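Local structure of putative serine phosphatase (6K4E) at residues Gly93-Val98 with Val110-Gly115; Tyr234-Gly239 with Ile293-Phe298. The protein probably removes phosphate from phosphorylated protein residues as a magnesium-dependent PP2C-type phosphatase of a threonine phosphorylation pathway that controls biofilm formation. All blocks are in the same frame, centred on the assembly; numbering follows the deposited sequence.

Contact 1 of 2, residues Gly93-Val98 with Val110-Gly115. With MG (magnesium ion), chain G; MG (magnesium ion), chain F.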
loop_
_atom_site.group_PDB
_atom_site.type_symbol
_atom_site.label_atom_id
_atom_site.label_comp_id
_atom_site.label_asym_id
_atom_site.label_seq_id
_atom_site.Cartn_x
_atom_site.Cartn_y
_atom_site.Cartn_z
ATOM N N GLY B 93 0.586 -11.748 2.738
ATOM C CA GLY B 93 1.425 -12.177 1.629
ATOM C C GLY B 93 1.540 -11.156 0.520
ATOM O O GLY B 93 1.035 -10.052 0.668
ATOM N N GLY B 94 2.183 -11.549 -0.583
ATOM C CA GLY B 94 2.401 -10.691 -1.742
ATOM C C GLY B 94 1.429 -10.965 -2.867
ATOM O O GLY B 94 1.514 -10.365 -3.943
ATOM N N ASP B 95 0.475 -11.844 -2.608
ATOM C CA ASP B 95 -0.504 -12.240 -3.604
ATOM C C ASP B 95 -1.827 -11.610 -3.309
ATOM O O ASP B 95 -2.266 -11.595 -2.142
ATOM C CB ASP B 95 -0.730 -13.764 -3.531
ATOM C CG ASP B 95 0.144 -14.697 -4.351
ATOM O OD1 ASP B 95 1.282 -14.306 -4.694
ATOM O OD2 ASP B 95 -0.253 -15.868 -4.525
ATOM N N PHE B 96 -2.529 -11.212 -4.366
ATOM C CA PHE B 96 -3.903 -10.722 -4.238
ATOM C C PHE B 96 -4.647 -10.940 -5.546
ATOM O O PHE B 96 -4.122 -11.561 -6.462
ATOM C CB PHE B 96 -4.004 -9.270 -3.679
ATOM C CG PHE B 96 -3.684 -8.147 -4.642
ATOM C CD1 PHE B 96 -2.373 -7.893 -5.027
ATOM C CD2 PHE B 96 -4.696 -7.341 -5.161
ATOM C CE1 PHE B 96 -2.078 -6.835 -5.895
ATOM C CE2 PHE B 96 -4.403 -6.320 -6.081
ATOM C CZ PHE B 96 -3.102 -6.060 -6.424
ATOM N N TYR B 97 -5.889 -10.526 -5.602
ATOM C CA TYR B 97 -6.721 -10.725 -6.772
ATOM C C TYR B 97 -7.674 -9.563 -6.906
ATOM O O TYR B 97 -7.951 -8.847 -5.930
ATOM C CB TYR B 97 -7.479 -12.056 -6.703
ATOM C CG TYR B 97 -8.155 -12.336 -5.380
ATOM C CD1 TYR B 97 -7.437 -12.854 -4.308
ATOM C CD2 TYR B 97 -9.535 -12.190 -5.233
ATOM C CE1 TYR B 97 -8.061 -13.168 -3.100
ATOM C CE2 TYR B 97 -10.171 -12.502 -4.024
ATOM C CZ TYR B 97 -9.424 -12.978 -2.962
ATOM O OH TYR B 97 -9.999 -13.334 -1.779
ATOM N N VAL B 98 -8.109 -9.342 -8.136
ATOM C CA VAL B 98 -8.976 -8.224 -8.463
ATOM C C VAL B 98 -10.226 -8.762 -9.142
ATOM O O VAL B 98 -10.240 -9.876 -9.654
ATOM C CB VAL B 98 -8.228 -7.163 -9.340
ATOM C CG1 VAL B 98 -7.125 -6.466 -8.542
ATOM C CG2 VAL B 98 -7.647 -7.770 -10.625
ATOM N N VAL B 110 -5.328 -11.992 -11.010
ATOM C CA VAL B 110 -4.478 -12.385 -9.876
ATOM C C VAL B 110 -3.168 -11.646 -10.023
ATOM O O VAL B 110 -2.750 -11.338 -11.145
ATOM C CB VAL B 110 -4.227 -13.915 -9.734
ATOM C CG1 VAL B 110 -5.502 -14.674 -9.380
ATOM C CG2 VAL B 110 -3.522 -14.503 -10.969
ATOM N N VAL B 111 -2.514 -11.353 -8.900
ATOM C CA VAL B 111 -1.255 -10.599 -8.906
ATOM C C VAL B 111 -0.340 -11.235 -7.879
ATOM O O VAL B 111 -0.796 -11.568 -6.795
ATOM C CB VAL B 111 -1.447 -9.062 -8.606
ATOM C CG1 VAL B 111 -0.124 -8.323 -8.684
ATOM C CG2 VAL B 111 -2.462 -8.400 -9.539
ATOM N N ASP B 112 0.947 -11.387 -8.211
ATOM C CA ASP B 112 1.956 -11.897 -7.279
ATOM C C ASP B 112 3.015 -10.821 -7.278
ATOM O O ASP B 112 3.716 -10.665 -8.285
ATOM C CB ASP B 112 2.537 -13.256 -7.764
ATOM C CG ASP B 112 3.607 -13.874 -6.860
ATOM O OD1 ASP B 112 4.027 -13.202 -5.892
ATOM O OD2 ASP B 112 3.976 -15.068 -7.083
ATOM N N CYS B 113 3.051 -10.000 -6.192
ATOM C CA CYS B 113 4.016 -8.917 -5.998
ATOM C C CYS B 113 5.323 -9.493 -5.501
ATOM O O CYS B 113 5.297 -10.494 -4.802
ATOM C CB CYS B 113 3.480 -7.892 -5.002
ATOM S SG CYS B 113 1.955 -7.080 -5.513
ATOM N N ALA B 114 6.443 -8.802 -5.749
ATOM C CA ALA B 114 7.767 -9.216 -5.277
ATOM C C ALA B 114 7.739 -9.487 -3.780
ATOM O O ALA B 114 7.192 -8.693 -3.018
ATOM C CB ALA B 114 8.789 -8.154 -5.597
ATOM N N GLY B 115 8.239 -10.641 -3.391
ATOM C CA GLY B 115 8.279 -11.052 -1.996
ATOM C C GLY B 115 6.999 -11.671 -1.464
ATOM O O GLY B 115 6.021 -11.900 -2.191
HETATM MG MG MG G . 5.420 -12.826 -4.176
HETATM MG MG MG F . 4.856 -16.410 -5.670
HETATM O O HOH W 1 2.672 -16.691 -5.089
HETATM O O HOH W 2 3.623 -13.490 -3.147
HETATM O O HOH W 3 5.523 -15.105 -4.154
HETATM O O HOH W 4 6.721 -15.948 -6.426
HETATM O O HOH W 5 6.691 -13.034 -5.775
#

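Contact 2 of 2, residues Tyr234-Gly239 with Ile293-Phe298. With MG (magnesium ion), chain H; MG (magnesium ion), chain F.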
loop_
_atom_site.group_PDB
_atom_site.type_symbol
_atom_site.label_atom_id
_atom_site.label_comp_id
_atom_site.label_asym_id
_atom_site.label_seq_id
_atom_site.Cartn_x
_atom_site.Cartn_y
_atom_site.Cartn_z
ATOM N N TYR B 234 -8.956 -20.710 -15.024
ATOM C CA TYR B 234 -8.181 -20.737 -13.796
ATOM C C TYR B 234 -7.031 -19.807 -13.898
ATOM O O TYR B 234 -6.235 -19.897 -14.827
ATOM C CB TYR B 234 -7.621 -22.147 -13.516
ATOM C CG TYR B 234 -8.657 -23.235 -13.508
ATOM C CD1 TYR B 234 -9.033 -23.874 -14.688
ATOM C CD2 TYR B 234 -9.265 -23.640 -12.316
ATOM C CE1 TYR B 234 -9.985 -24.892 -14.681
ATOM C CE2 TYR B 234 -10.252 -24.622 -12.308
ATOM C CZ TYR B 234 -10.582 -25.259 -13.489
ATOM O OH TYR B 234 -11.530 -26.226 -13.479
ATOM N N LEU B 235 -6.925 -18.929 -12.904
ATOM C CA LEU B 235 -5.858 -17.956 -12.793
ATOM C C LEU B 235 -5.146 -18.289 -11.512
ATOM O O LEU B 235 -5.700 -18.069 -10.449
ATOM C CB LEU B 235 -6.442 -16.527 -12.744
ATOM C CG LEU B 235 -6.816 -15.922 -14.095
ATOM C CD1 LEU B 235 -7.595 -14.616 -13.913
ATOM C CD2 LEU B 235 -5.574 -15.666 -14.968
ATOM N N SER B 236 -3.930 -18.811 -11.601
ATOM C CA SER B 236 -3.178 -19.156 -10.409
ATOM C C SER B 236 -1.819 -18.476 -10.418
ATOM O O SER B 236 -1.196 -18.380 -11.463
ATOM C CB SER B 236 -2.984 -20.671 -10.329
ATOM O OG SER B 236 -2.048 -21.024 -9.323
ATOM N N THR B 237 -1.319 -18.087 -9.239
ATOM C CA THR B 237 0.057 -17.576 -9.107
ATOM C C THR B 237 0.968 -18.801 -9.069
ATOM O O THR B 237 0.470 -19.933 -9.030
ATOM C CB THR B 237 0.215 -16.698 -7.852
ATOM O OG1 THR B 237 -0.167 -17.459 -6.698
ATOM C CG2 THR B 237 -0.642 -15.402 -7.920
ATOM N N ASP B 238 2.310 -18.602 -9.071
ATOM C CA ASP B 238 3.214 -19.745 -9.049
ATOM C C ASP B 238 3.187 -20.596 -7.747
ATOM O O ASP B 238 3.684 -21.706 -7.757
ATOM C CB ASP B 238 4.658 -19.277 -9.365
ATOM C CG ASP B 238 5.231 -18.283 -8.386
ATOM O OD1 ASP B 238 4.583 -18.040 -7.329
ATOM O OD2 ASP B 238 6.329 -17.744 -8.663
ATOM N N GLY B 239 2.713 -20.033 -6.641
ATOM C CA GLY B 239 2.753 -20.678 -5.332
ATOM C C GLY B 239 2.259 -22.108 -5.232
ATOM O O GLY B 239 2.919 -22.947 -4.627
ATOM N N ILE B 293 -0.166 -18.790 -1.876
ATOM C CA ILE B 293 -0.990 -19.523 -2.828
ATOM C C ILE B 293 -2.254 -18.703 -3.172
ATOM O O ILE B 293 -2.857 -18.091 -2.293
ATOM C CB ILE B 293 -1.308 -20.964 -2.292
ATOM C CG1 ILE B 293 -0.012 -21.808 -2.199
ATOM C CG2 ILE B 293 -2.376 -21.685 -3.138
ATOM C CD1 ILE B 293 -0.043 -23.010 -1.286
ATOM N N THR B 294 -2.609 -18.659 -4.468
ATOM C CA THR B 294 -3.819 -18.029 -4.990
ATOM C C THR B 294 -4.249 -18.758 -6.220
ATOM O O THR B 294 -3.441 -18.987 -7.112
ATOM C CB THR B 294 -3.672 -16.531 -5.344
ATOM O OG1 THR B 294 -2.954 -15.890 -4.306
ATOM C CG2 THR B 294 -5.062 -15.826 -5.506
ATOM N N ILE B 295 -5.534 -19.136 -6.247
ATOM C CA ILE B 295 -6.194 -19.690 -7.409
ATOM C C ILE B 295 -7.550 -18.997 -7.493
ATOM O O ILE B 295 -8.367 -19.147 -6.601
ATOM C CB ILE B 295 -6.330 -21.243 -7.464
ATOM C CG1 ILE B 295 -4.974 -21.940 -7.368
ATOM C CG2 ILE B 295 -7.109 -21.675 -8.737
ATOM C CD1 ILE B 295 -5.084 -23.494 -7.596
ATOM N N LEU B 296 -7.774 -18.254 -8.570
ATOM C CA LEU B 296 -9.050 -17.619 -8.838
ATOM C C LEU B 296 -9.626 -18.286 -10.069
ATOM O O LEU B 296 -9.001 -18.311 -11.134
ATOM C CB LEU B 296 -8.908 -16.091 -9.005
ATOM C CG LEU B 296 -10.193 -15.257 -9.132
ATOM C CD1 LEU B 296 -11.294 -15.731 -8.182
ATOM C CD2 LEU B 296 -9.894 -13.785 -8.974
ATOM N N SER B 297 -10.779 -18.934 -9.878
ATOM C CA SER B 297 -11.426 -19.660 -10.947
ATOM C C SER B 297 -12.755 -19.057 -11.218
ATOM O O SER B 297 -13.364 -18.518 -10.310
ATOM C CB SER B 297 -11.553 -21.139 -10.596
ATOM O OG SER B 297 -12.212 -21.888 -11.605
ATOM N N PHE B 298 -13.180 -19.123 -12.484
ATOM C CA PHE B 298 -14.432 -18.589 -13.024
ATOM C C PHE B 298 -14.906 -19.434 -14.191
ATOM O O PHE B 298 -14.101 -20.059 -14.866
ATOM C CB PHE B 298 -14.274 -17.117 -13.413
ATOM C CG PHE B 298 -13.211 -16.794 -14.439
ATOM C CD1 PHE B 298 -11.871 -16.681 -14.073
ATOM C CD2 PHE B 298 -13.551 -16.544 -15.755
ATOM C CE1 PHE B 298 -10.888 -16.347 -15.024
ATOM C CE2 PHE B 298 -12.568 -16.220 -16.699
ATOM C CZ PHE B 298 -11.242 -16.107 -16.329
HETATM MG MG MG H . 7.440 -17.378 -10.584
HETATM MG MG MG F . 4.856 -16.410 -5.670
HETATM O O HOH W 6 -0.929 -20.072 -6.427
HETATM O O HOH W 4 6.721 -15.948 -6.426
HETATM O O HOH W 1 2.672 -16.691 -5.089
HETATM O O HOH W 3 5.523 -15.105 -4.154
HETATM O O HOH W 7 9.153 -17.556 -9.074
HETATM O O HOH W 8 8.030 -15.233 -9.852
#

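Contact 1 of 2, residues Gly93-Val98 with Val110-Gly115
Phe96 and Val111 are a hydrogen-bonded pair of two antiparallel strands. Their side chains lie side by side and point the same way. Val111 meets the CE1 corner of the ring obliquely with its branch point: CB of Val111 is 3.6 Å from CE1 of Phe96. Its CG2 reaches on to CZ. CG of Phe96 sits between its own backbone N and carbonyl carbon (chi1 77°), which brings the CD1-CE1-CZ side of the ring to Val111. Cys113 adds a sulfur-aromatic contact at the ring edge, with SG 4.1 Å from Phe96 CE1. Helix 117-138 covers this side, through Thr124, Ala127 and Ile131.

Phe96 and Val111 exchange both backbone N-H...O bonds. A third bond follows where the strand starts: Cys113 N gives its hydrogen to Gly94 O at 2.7 Å. The two strands form the hairpin 95-101/105-113 at one edge of a sheet of the PP2C beta sandwich, with 95-101 outermost in this chain.

On the other face Asp95 and Asp112 form a non-hydrogen-bonded pair. Their carboxylate planes are 72° apart, and Asp95 OD1 lies 3.2 Å from Asp112 OD1. Asp112 bridges two magnesium ions, OD1 binding one at 2.2 Å and OD2 the other at 2.1 Å. Cys113 O and Gly115 O complete the protein ligands of the first ion. Asp95 OD1 instead accepts hydrogen bonds from two waters, one on each magnesium. Its OD2 is held by Thr237 and Thr294. Asp95 is therefore a second-shell residue. The magnesium ions probably offset the negative charge, while their waters give Asp95 OD1 hydrogens to accept.

Contact 2 of 2, residues Tyr234-Gly239 with Ile293-Phe298
Thr237 and Thr294 meet where the two strands run out toward the metal site. Thr237 N donates a hydrogen bond to Thr294 O at 3.1 Å. One water joins the same pair, donating to Thr237 OG1 at 2.7 Å and accepting from Thr294 N at 2.9 Å. Thr237 OG1 sits between its own backbone N and carbonyl carbon (chi1 57°), which turns it to this water. Ser236 OG donates a hydrogen bond to Thr237 O at 2.8 Å, in the carbonyl plane and on a lone pair.

Asp238 follows directly and bridges two magnesium ions, with OD1 on one at 2.3 Å and OD2 on the other at 2.2 Å. Asp291, just ahead of Ile293, is a further ligand of the first ion. Asp238 comes just after strand 231-236 and Asp291 just before strand 293-300, which are neighbours in the other sheet of the PP2C beta sandwich.

Further along, Leu235 and Leu296 exchange two backbone hydrogen bonds. Leu235 CD1 lies 3.9 Å from Phe298 CE1, on the face turned to the other sheet, where Val176 packs on both. On the opposite face Ser297 OG approaches Tyr234 CE2 to 3.4 Å, but its hydrogen bond is to Phe233 O. Tyr234 OH is hydrogen-bonded to Gln272 OE1. Ile295 CG1 rests against Ser236, with Phe240 of helix 238-242 beside it.

Contact 1 and contact 2 lie in the two opposed sheets of the sandwich, with their centres about 10 Å apart. Asp95 OD2 joins them, at 2.7 Å from both Thr237 OG1 and Thr294 OG1, in probable hydrogen bonds. Deeper in, Val110 CG1 packs on Leu296 CB at 3.7 Å. At the metal end the two sheets share one magnesium ion. Asp112 binds it from 93-98/110-115 and Asp238 from 234-239/293-298, while Asp291 adds a third carboxylate. Three shared waters complete its shell. Contact 1 also gives three protein ligands to a second ion, and contact 2 gives Asp238 OD2 to a third, so the metal cluster spans both sheets, as in PP2C phosphatases.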